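Local coordinates for mannosylglycerate hydrolase MGH1-like glycoside hydrolase domain-containing protein (Thermus thermophilus HB8, PDB 4WVA) that hydrolyses mannosylglycerate, a solute made by thermophiles under osmotic stress, into mannose and glycerate, and also splits glucosylglycerate, at residues 32-37 with 162-167; 36-41 with 104-109; 348-351 with 356-359. All coordinates share one frame; numbering follows the deposited sequence.

Contact 1: 32-37 with 162-167. With TRS (2-amino-2-hydroxymethyl-propane-1,3-diol), chain D.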
loop_
_atom_site.group_PDB
_atom_site.type_symbol
_atom_site.label_atom_id
_atom_site.label_comp_id
_atom_site.label_asym_id
_atom_site.label_seq_id
_atom_site.Cartn_x
_atom_site.Cartn_y
_atom_site.Cartn_z
ATOM N N TRP A 32 -16.184 -30.231 -5.737
ATOM C CA TRP A 32 -16.055 -29.158 -4.744
ATOM C C TRP A 32 -15.352 -27.940 -5.367
ATOM O O TRP A 32 -14.485 -28.083 -6.216
ATOM C CB TRP A 32 -15.225 -29.639 -3.550
ATOM C CG TRP A 32 -16.012 -30.113 -2.376
ATOM C CD1 TRP A 32 -16.230 -29.424 -1.224
ATOM C CD2 TRP A 32 -16.683 -31.369 -2.214
ATOM N NE1 TRP A 32 -16.961 -30.162 -0.350
ATOM C CE2 TRP A 32 -17.260 -31.364 -0.927
ATOM C CE3 TRP A 32 -16.858 -32.490 -3.028
ATOM C CZ2 TRP A 32 -18.004 -32.424 -0.443
ATOM C CZ3 TRP A 32 -17.597 -33.560 -2.530
ATOM C CH2 TRP A 32 -18.162 -33.513 -1.266
ATOM N N LEU A 33 -15.744 -26.753 -4.923
ATOM C CA LEU A 33 -15.303 -25.481 -5.490
ATOM C C LEU A 33 -13.804 -25.247 -5.314
ATOM O O LEU A 33 -13.072 -25.181 -6.323
ATOM C CB LEU A 33 -16.111 -24.342 -4.863
ATOM C CG LEU A 33 -16.047 -22.934 -5.462
ATOM C CD1 LEU A 33 -17.105 -22.075 -4.769
ATOM C CD2 LEU A 33 -14.664 -22.302 -5.357
ATOM N N TRP A 34 -13.309 -25.068 -4.090
ATOM C CA TRP A 34 -11.875 -24.718 -4.015
ATOM C C TRP A 34 -10.991 -25.911 -4.378
ATOM O O TRP A 34 -9.940 -25.713 -4.973
ATOM C CB TRP A 34 -11.417 -23.947 -2.744
ATOM C CG TRP A 34 -11.253 -24.688 -1.450
ATOM C CD1 TRP A 34 -11.905 -25.828 -1.016
ATOM C CD2 TRP A 34 -10.413 -24.272 -0.355
ATOM N NE1 TRP A 34 -11.497 -26.133 0.261
ATOM C CE2 TRP A 34 -10.578 -25.197 0.676
ATOM C CE3 TRP A 34 -9.531 -23.185 -0.165
ATOM C CZ2 TRP A 34 -9.887 -25.088 1.885
ATOM C CZ3 TRP A 34 -8.846 -23.080 1.035
ATOM C CH2 TRP A 34 -9.031 -24.019 2.042
ATOM N N ASP A 35 -11.477 -27.137 -4.164
ATOM C CA ASP A 35 -10.719 -28.304 -4.587
ATOM C C ASP A 35 -10.486 -28.265 -6.083
ATOM O O ASP A 35 -9.371 -28.500 -6.540
ATOM C CB ASP A 35 -11.429 -29.617 -4.228
ATOM C CG ASP A 35 -11.603 -29.812 -2.745
ATOM O OD1 ASP A 35 -12.313 -28.987 -2.106
ATOM O OD2 ASP A 35 -11.064 -30.806 -2.216
ATOM N N SER A 36 -11.536 -28.001 -6.862
ATOM C CA SER A 36 -11.395 -28.035 -8.316
ATOM C C SER A 36 -10.371 -27.010 -8.772
ATOM O O SER A 36 -9.643 -27.244 -9.723
ATOM C CB SER A 36 -12.737 -27.843 -9.027
ATOM O OG SER A 36 -13.404 -29.088 -9.174
ATOM N N ALA A 37 -10.293 -25.878 -8.072
ATOM C CA ALA A 37 -9.381 -24.829 -8.467
ATOM C C ALA A 37 -7.949 -25.322 -8.283
ATOM O O ALA A 37 -7.141 -25.199 -9.197
ATOM C CB ALA A 37 -9.627 -23.567 -7.668
ATOM N N SER A 162 -15.499 -21.552 4.861
ATOM C CA SER A 162 -14.061 -21.332 5.051
ATOM C C SER A 162 -13.210 -22.393 4.378
ATOM O O SER A 162 -12.019 -22.192 4.180
ATOM C CB SER A 162 -13.707 -21.294 6.532
ATOM O OG SER A 162 -13.781 -22.594 7.121
ATOM N N GLY A 163 -13.812 -23.543 4.053
ATOM C CA GLY A 163 -13.044 -24.706 3.633
ATOM C C GLY A 163 -12.296 -25.392 4.763
ATOM O O GLY A 163 -11.688 -26.448 4.548
ATOM N N MET A 164 -12.375 -24.829 5.968
ATOM C CA MET A 164 -11.612 -25.269 7.126
ATOM C C MET A 164 -12.610 -25.598 8.234
ATOM O O MET A 164 -12.713 -24.943 9.279
ATOM C CB MET A 164 -10.607 -24.204 7.545
ATOM C CG MET A 164 -9.691 -23.813 6.412
ATOM S SD MET A 164 -8.455 -22.618 6.946
ATOM C CE MET A 164 -7.585 -22.267 5.417
ATOM N N ASP A 165 -13.350 -26.668 7.961
ATOM C CA ASP A 165 -14.658 -26.898 8.577
ATOM C C ASP A 165 -14.674 -26.761 10.094
ATOM O O ASP A 165 -15.531 -26.086 10.650
ATOM C CB ASP A 165 -15.190 -28.299 8.231
ATOM C CG ASP A 165 -15.155 -28.630 6.752
ATOM O OD1 ASP A 165 -14.759 -27.797 5.900
ATOM O OD2 ASP A 165 -15.545 -29.779 6.424
ATOM N N ASN A 166 -13.742 -27.427 10.768
ATOM C CA ASN A 166 -13.708 -27.446 12.224
ATOM C C ASN A 166 -12.533 -26.672 12.817
ATOM O O ASN A 166 -12.039 -26.996 13.899
ATOM C CB ASN A 166 -13.749 -28.891 12.754
ATOM C CG ASN A 166 -12.440 -29.625 12.553
ATOM O OD1 ASN A 166 -11.632 -29.267 11.674
ATOM N ND2 ASN A 166 -12.207 -30.655 13.367
ATOM N N SER A 167 -12.066 -25.648 12.104
ATOM C CA SER A 167 -11.030 -24.776 12.658
ATOM C C SER A 167 -11.427 -24.350 14.075
ATOM O O SER A 167 -12.587 -24.008 14.283
ATOM C CB SER A 167 -10.897 -23.513 11.819
ATOM O OG SER A 167 -9.906 -22.659 12.379
HETATM C C TRS D . -13.230 -30.496 2.605
HETATM C C1 TRS D . -12.685 -30.325 1.196
HETATM C C2 TRS D . -14.708 -30.877 2.490
HETATM C C3 TRS D . -13.011 -29.240 3.446
HETATM N N TRS D . -12.445 -31.569 3.264
HETATM O O1 TRS D . -12.890 -31.531 0.427
HETATM O O2 TRS D . -15.456 -30.751 3.711
HETATM O O3 TRS D . -12.036 -29.458 4.497
#
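In the substrate pocket of this (alpha/alpha)6-barrel, the indole of Trp34 packs against the loop through Ser162, Gly163 and Met164. Trp34 CZ2 lies 3.5 Å from Gly163 O, which approaches the ring obliquely, and 3.6 Å from Gly163 CA. Over one face of the indole stands Ser162 O, and at its edge the tip of the extended Met164 chain brings CE to 4.1 Å from Trp34 CH2. Gly163 has a positive phi (73°), and a beta carbon on it would run into CZ2 of the indole, so glycine suits this spot twice over. An alanine in place of Trp34 would probably open a gap beside Gly163 and take from Met164 CE its contact with this indole. Between the two segments sits a Tris molecule, probably from the crystallisation liquor. Its O3 donates to Gly163 O (3.0 Å), while weaker bonds run from O2 to Asp165 OD2 (2.9 Å) and from O1 to Asp35 OD2 (3.3 Å). Asp165 is probably the proton donor of catalysis. Trp34 sits in the first turn of helix 33-43, its ring also set edge-to-face with Trp410 of helix 409-418, and helix 356-368 reaches both Trp34 and Met164 through Asn357 and Val358.

Contact 2: 36-41 with 104-109; sequences SAFIAL and PPVVAT
Ser36 OG is held by Glu54 OE2 and Gln31 OE1, and weakly by Trp32 O, one residue before Ala37, on which Val106 bears. Here helix 33-43 meets the chain leading into helix 107-117, and the backbones come close: the CA atoms of Ala37 and Val107 are 5.3 Å apart, a spacing that the small methyl of Ala37 permits. That methyl points at the other segment, and its CB lies only 3.2 Å from Val106 CG1, tighter than ordinary van der Waals contact. The same CB also comes within 4.1 Å of Val107 CA. Val106 CG1 sits between its backbone N and carbonyl carbon (chi1 74°), which places the same methyl over one face of the Phe38 ring, 4.4 Å from CZ. One branch of a single valine thus bridges two successive residues of the helix. The approach of Val106 follows an inverse gamma turn centred on Pro105, in which Val106 N bonds to Pro104 O (2.9 Å). Ile240 of helix 235-254 also packs on Val106, and Phe38 meets the ring of Trp410 edge-to-face. Between the segments the contact is apolar and buried: it rests on shape alone, Val106 CG1 pressed on Ala37 and on the Phe38 face, with no directional bond holding it.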
loop_
_atom_site.group_PDB
_atom_site.type_symbol
_atom_site.label_atom_id
_atom_site.label_comp_id
_atom_site.label_asym_id
_atom_site.label_seq_id
_atom_site.Cartn_x
_atom_site.Cartn_y
_atom_site.Cartn_z
ATOM N N SER A 36 -11.536 -28.001 -6.862
ATOM C CA SER A 36 -11.395 -28.035 -8.316
ATOM C C SER A 36 -10.371 -27.010 -8.772
ATOM O O SER A 36 -9.643 -27.244 -9.723
ATOM C CB SER A 36 -12.737 -27.843 -9.027
ATOM O OG SER A 36 -13.404 -29.088 -9.174
ATOM N N ALA A 37 -10.293 -25.878 -8.072
ATOM C CA ALA A 37 -9.381 -24.829 -8.467
ATOM C C ALA A 37 -7.949 -25.322 -8.283
ATOM O O ALA A 37 -7.141 -25.199 -9.197
ATOM C CB ALA A 37 -9.627 -23.567 -7.668
ATOM N N PHE A 38 -7.642 -25.893 -7.123
ATOM C CA PHE A 38 -6.272 -26.425 -6.899
ATOM C C PHE A 38 -6.000 -27.586 -7.856
ATOM O O PHE A 38 -4.895 -27.716 -8.374
ATOM C CB PHE A 38 -6.023 -26.876 -5.459
ATOM C CG PHE A 38 -6.123 -25.771 -4.448
ATOM C CD1 PHE A 38 -5.170 -24.754 -4.404
ATOM C CD2 PHE A 38 -7.170 -25.734 -3.538
ATOM C CE1 PHE A 38 -5.269 -23.737 -3.479
ATOM C CE2 PHE A 38 -7.274 -24.704 -2.614
ATOM C CZ PHE A 38 -6.316 -23.701 -2.582
ATOM N N ILE A 39 -6.986 -28.457 -8.049
ATOM C CA ILE A 39 -6.810 -29.630 -8.901
ATOM C C ILE A 39 -6.472 -29.244 -10.332
ATOM O O ILE A 39 -5.629 -29.882 -10.949
ATOM C CB ILE A 39 -8.040 -30.563 -8.822
ATOM C CG1 ILE A 39 -8.142 -31.181 -7.424
ATOM C CG2 ILE A 39 -8.031 -31.605 -9.943
ATOM C CD1 ILE A 39 -9.518 -31.751 -7.120
ATOM N N ALA A 40 -7.119 -28.200 -10.858
ATOM C CA ALA A 40 -6.812 -27.697 -12.200
ATOM C C ALA A 40 -5.331 -27.384 -12.404
ATOM O O ALA A 40 -4.783 -27.634 -13.477
ATOM C CB ALA A 40 -7.690 -26.486 -12.534
ATOM N N LEU A 41 -4.661 -26.866 -11.372
ATOM C CA LEU A 41 -3.209 -26.636 -11.444
ATOM C C LEU A 41 -2.437 -27.931 -11.672
ATOM O O LEU A 41 -1.446 -27.949 -12.426
ATOM C CB LEU A 41 -2.712 -25.931 -10.182
ATOM C CG LEU A 41 -3.221 -24.499 -9.967
ATOM C CD1 LEU A 41 -2.801 -23.946 -8.603
ATOM C CD2 LEU A 41 -2.756 -23.589 -11.095
ATOM N N PRO A 104 -13.939 -20.717 -0.454
ATOM C CA PRO A 104 -12.994 -19.643 -0.777
ATOM C C PRO A 104 -12.744 -19.492 -2.283
ATOM O O PRO A 104 -12.461 -20.483 -2.973
ATOM C CB PRO A 104 -11.718 -20.073 -0.036
ATOM C CG PRO A 104 -12.234 -20.897 1.103
ATOM C CD PRO A 104 -13.359 -21.672 0.502
ATOM N N PRO A 105 -12.832 -18.251 -2.792
ATOM C CA PRO A 105 -12.895 -18.016 -4.231
ATOM C C PRO A 105 -11.503 -17.952 -4.854
ATOM O O PRO A 105 -11.095 -16.924 -5.356
ATOM C CB PRO A 105 -13.635 -16.691 -4.322
ATOM C CG PRO A 105 -13.280 -15.974 -3.073
ATOM C CD PRO A 105 -13.206 -17.040 -2.019
ATOM N N VAL A 106 -10.772 -19.063 -4.791
ATOM C CA VAL A 106 -9.425 -19.105 -5.353
ATOM C C VAL A 106 -9.462 -19.216 -6.888
ATOM O O VAL A 106 -8.441 -19.069 -7.557
ATOM C CB VAL A 106 -8.611 -20.230 -4.696
ATOM C CG1 VAL A 106 -9.055 -21.556 -5.204
ATOM C CG2 VAL A 106 -7.115 -20.073 -4.967
ATOM N N VAL A 107 -10.647 -19.393 -7.471
ATOM C CA VAL A 107 -10.717 -19.764 -8.885
ATOM C C VAL A 107 -10.138 -18.700 -9.841
ATOM O O VAL A 107 -9.472 -19.061 -10.813
ATOM C CB VAL A 107 -12.135 -20.240 -9.306
ATOM C CG1 VAL A 107 -13.187 -19.154 -9.116
ATOM C CG2 VAL A 107 -12.108 -20.790 -10.722
ATOM N N ALA A 108 -10.324 -17.410 -9.571
ATOM C CA ALA A 108 -9.807 -16.402 -10.537
ATOM C C ALA A 108 -8.293 -16.430 -10.649
ATOM O O ALA A 108 -7.721 -16.172 -11.706
ATOM C CB ALA A 108 -10.277 -15.005 -10.179
ATOM N N THR A 109 -7.646 -16.714 -9.531
ATOM C CA THR A 109 -6.188 -16.840 -9.489
ATOM C C THR A 109 -5.725 -17.988 -10.386
ATOM O O THR A 109 -4.755 -17.854 -11.147
ATOM C CB THR A 109 -5.759 -17.028 -8.035
ATOM O OG1 THR A 109 -6.049 -15.826 -7.332
ATOM C CG2 THR A 109 -4.253 -17.338 -7.909
#

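Contact 3: 348-351 with 356-359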
loop_
_atom_site.group_PDB
_atom_site.type_symbol
_atom_site.label_atom_id
_atom_site.label_comp_id
_atom_site.label_asym_id
_atom_site.label_seq_id
_atom_site.Cartn_x
_atom_site.Cartn_y
_atom_site.Cartn_z
ATOM N N ARG A 348 -6.851 -34.215 14.042
ATOM C CA ARG A 348 -8.264 -33.917 13.790
ATOM C C ARG A 348 -8.492 -32.760 12.818
ATOM O O ARG A 348 -8.821 -31.643 13.236
ATOM C CB ARG A 348 -9.063 -33.691 15.083
ATOM C CG ARG A 348 -10.558 -33.843 14.848
ATOM C CD ARG A 348 -11.405 -33.504 16.051
ATOM N NE ARG A 348 -11.220 -34.459 17.140
ATOM C CZ ARG A 348 -11.877 -35.614 17.263
ATOM N NH1 ARG A 348 -12.774 -36.022 16.367
ATOM N NH2 ARG A 348 -11.621 -36.385 18.310
ATOM N N TYR A 349 -8.292 -33.051 11.532
ATOM C CA TYR A 349 -8.840 -32.263 10.430
ATOM C C TYR A 349 -8.179 -30.877 10.394
ATOM O O TYR A 349 -7.001 -30.794 10.063
ATOM C CB TYR A 349 -10.380 -32.230 10.534
ATOM C CG TYR A 349 -11.177 -32.029 9.261
ATOM C CD1 TYR A 349 -10.732 -32.486 8.025
ATOM C CD2 TYR A 349 -12.439 -31.460 9.308
ATOM C CE1 TYR A 349 -11.502 -32.336 6.876
ATOM C CE2 TYR A 349 -13.205 -31.310 8.176
ATOM C CZ TYR A 349 -12.734 -31.736 6.954
ATOM O OH TYR A 349 -13.516 -31.585 5.815
ATOM N N TRP A 350 -8.917 -29.812 10.719
ATOM C CA TRP A 350 -8.347 -28.446 10.716
ATOM C C TRP A 350 -7.897 -27.915 12.073
ATOM O O TRP A 350 -7.685 -26.718 12.233
ATOM C CB TRP A 350 -9.357 -27.496 10.049
ATOM C CG TRP A 350 -9.511 -27.739 8.595
ATOM C CD1 TRP A 350 -10.455 -28.478 7.991
ATOM C CD2 TRP A 350 -8.671 -27.229 7.555
ATOM N NE1 TRP A 350 -10.281 -28.476 6.633
ATOM C CE2 TRP A 350 -9.186 -27.708 6.337
ATOM C CE3 TRP A 350 -7.546 -26.402 7.538
ATOM C CZ2 TRP A 350 -8.610 -27.400 5.111
ATOM C CZ3 TRP A 350 -6.958 -26.114 6.315
ATOM C CH2 TRP A 350 -7.497 -26.595 5.124
ATOM N N ARG A 351 -7.691 -28.804 13.046
ATOM C CA ARG A 351 -7.311 -28.405 14.382
ATOM C C ARG A 351 -5.849 -28.727 14.705
ATOM O O ARG A 351 -5.483 -28.844 15.866
ATOM C CB ARG A 351 -8.267 -29.074 15.389
ATOM C CG ARG A 351 -9.721 -28.786 15.056
ATOM C CD ARG A 351 -10.675 -29.379 16.068
ATOM N NE ARG A 351 -10.658 -28.707 17.359
ATOM C CZ ARG A 351 -11.410 -27.660 17.701
ATOM N NH1 ARG A 351 -12.233 -27.075 16.830
ATOM N NH2 ARG A 351 -11.333 -27.191 18.950
ATOM N N ILE A 356 -1.717 -29.680 2.395
ATOM C CA ILE A 356 -0.836 -29.357 1.288
ATOM C C ILE A 356 -1.229 -28.057 0.586
ATOM O O ILE A 356 -0.348 -27.287 0.162
ATOM C CB ILE A 356 -0.772 -30.523 0.276
ATOM C CG1 ILE A 356 -0.338 -31.824 0.962
ATOM C CG2 ILE A 356 0.173 -30.220 -0.868
ATOM C CD1 ILE A 356 0.998 -31.814 1.661
ATOM N N ASN A 357 -2.525 -27.822 0.399
ATOM C CA ASN A 357 -2.953 -26.594 -0.264
ATOM C C ASN A 357 -2.548 -25.313 0.500
ATOM O O ASN A 357 -2.159 -24.301 -0.110
ATOM C CB ASN A 357 -4.459 -26.607 -0.553
ATOM C CG ASN A 357 -5.304 -26.505 0.703
ATOM O OD1 ASN A 357 -5.006 -27.120 1.724
ATOM N ND2 ASN A 357 -6.380 -25.731 0.627
ATOM N N VAL A 358 -2.645 -25.369 1.826
ATOM C CA VAL A 358 -2.256 -24.234 2.666
ATOM C C VAL A 358 -0.725 -24.096 2.696
ATOM O O VAL A 358 -0.202 -22.974 2.607
ATOM C CB VAL A 358 -2.876 -24.323 4.078
ATOM C CG1 VAL A 358 -2.385 -23.180 4.952
ATOM C CG2 VAL A 358 -4.397 -24.297 3.960
ATOM N N ASN A 359 0.013 -25.205 2.787
ATOM C CA ASN A 359 1.474 -25.111 2.657
ATOM C C ASN A 359 1.846 -24.391 1.363
ATOM O O ASN A 359 2.757 -23.549 1.332
ATOM C CB ASN A 359 2.155 -26.490 2.630
ATOM C CG ASN A 359 2.576 -26.994 4.002
ATOM O OD1 ASN A 359 3.687 -27.595 4.174
ATOM N ND2 ASN A 359 1.754 -26.785 4.961
#
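Asn357, near the start of helix 356-368, is the first residue along the helix to meet Trp350: its OD1 comes obliquely to 4.2 Å from Trp350 CH2, a loose approach. With CG between the backbone N and the carbonyl carbon (chi1 70°), the amide of Asn357 also touches Trp34 and Phe38 of helix 33-43. Val358 makes the firmer contact. With CG1 anti to the backbone N (chi1 176°), its CG2 is turned to the indole edge and meets it in the plane of the ring, 3.9 Å from Trp350 CZ3 and 4.0 Å from CH2. The benzo end of the indole therefore rests on the helix, while the pyrrole end faces the pocket, where Trp350 NE1 is hydrogen-bonded to Tris O3. Trp350 CD1 stands 3.7 Å above the centre of the Tyr349 ring, and Trp350 also stacks with the ring of Trp355. Both residues of the first segment, Tyr349 and Trp350, occupy the middle of a type II' beta turn closed by Arg351 N to Arg348 O (3.1 Å). The arrangement belongs to the (alpha/alpha)6-barrel of GH63, in which the loop ahead of helix 356-368 carries residues, here Tyr349 and Trp350, that probably bind substrate.

How the contacts relate
Helix 33-43 joins contacts 1 and 2, whose centres are 10 Å apart and which share Ser36 and Ala37; Pro104 CG lies 3.3 Å from Ser162 O, so the loop of contact 1 also packs on the second segment of contact 2. Contact 3, about 10 Å from contact 1 between centres, adds to the pocket wall: Asp165 OD2 and Tyr349 OH are 2.8 Å apart and Asn166 OD1 and Trp350 N 2.9 Å, both probable hydrogen bonds. Tris bonds to groups of both contacts, among them Gly163 O, Tyr349 OH and Trp350 NE1, and also to Tyr28 OH. Tyr349 touches Glu393, probably the proton acceptor. Contacts 2 and 3, about 17 Å apart between centres, meet through Phe38 CE2 and Asn357 ND2 (3.5 Å).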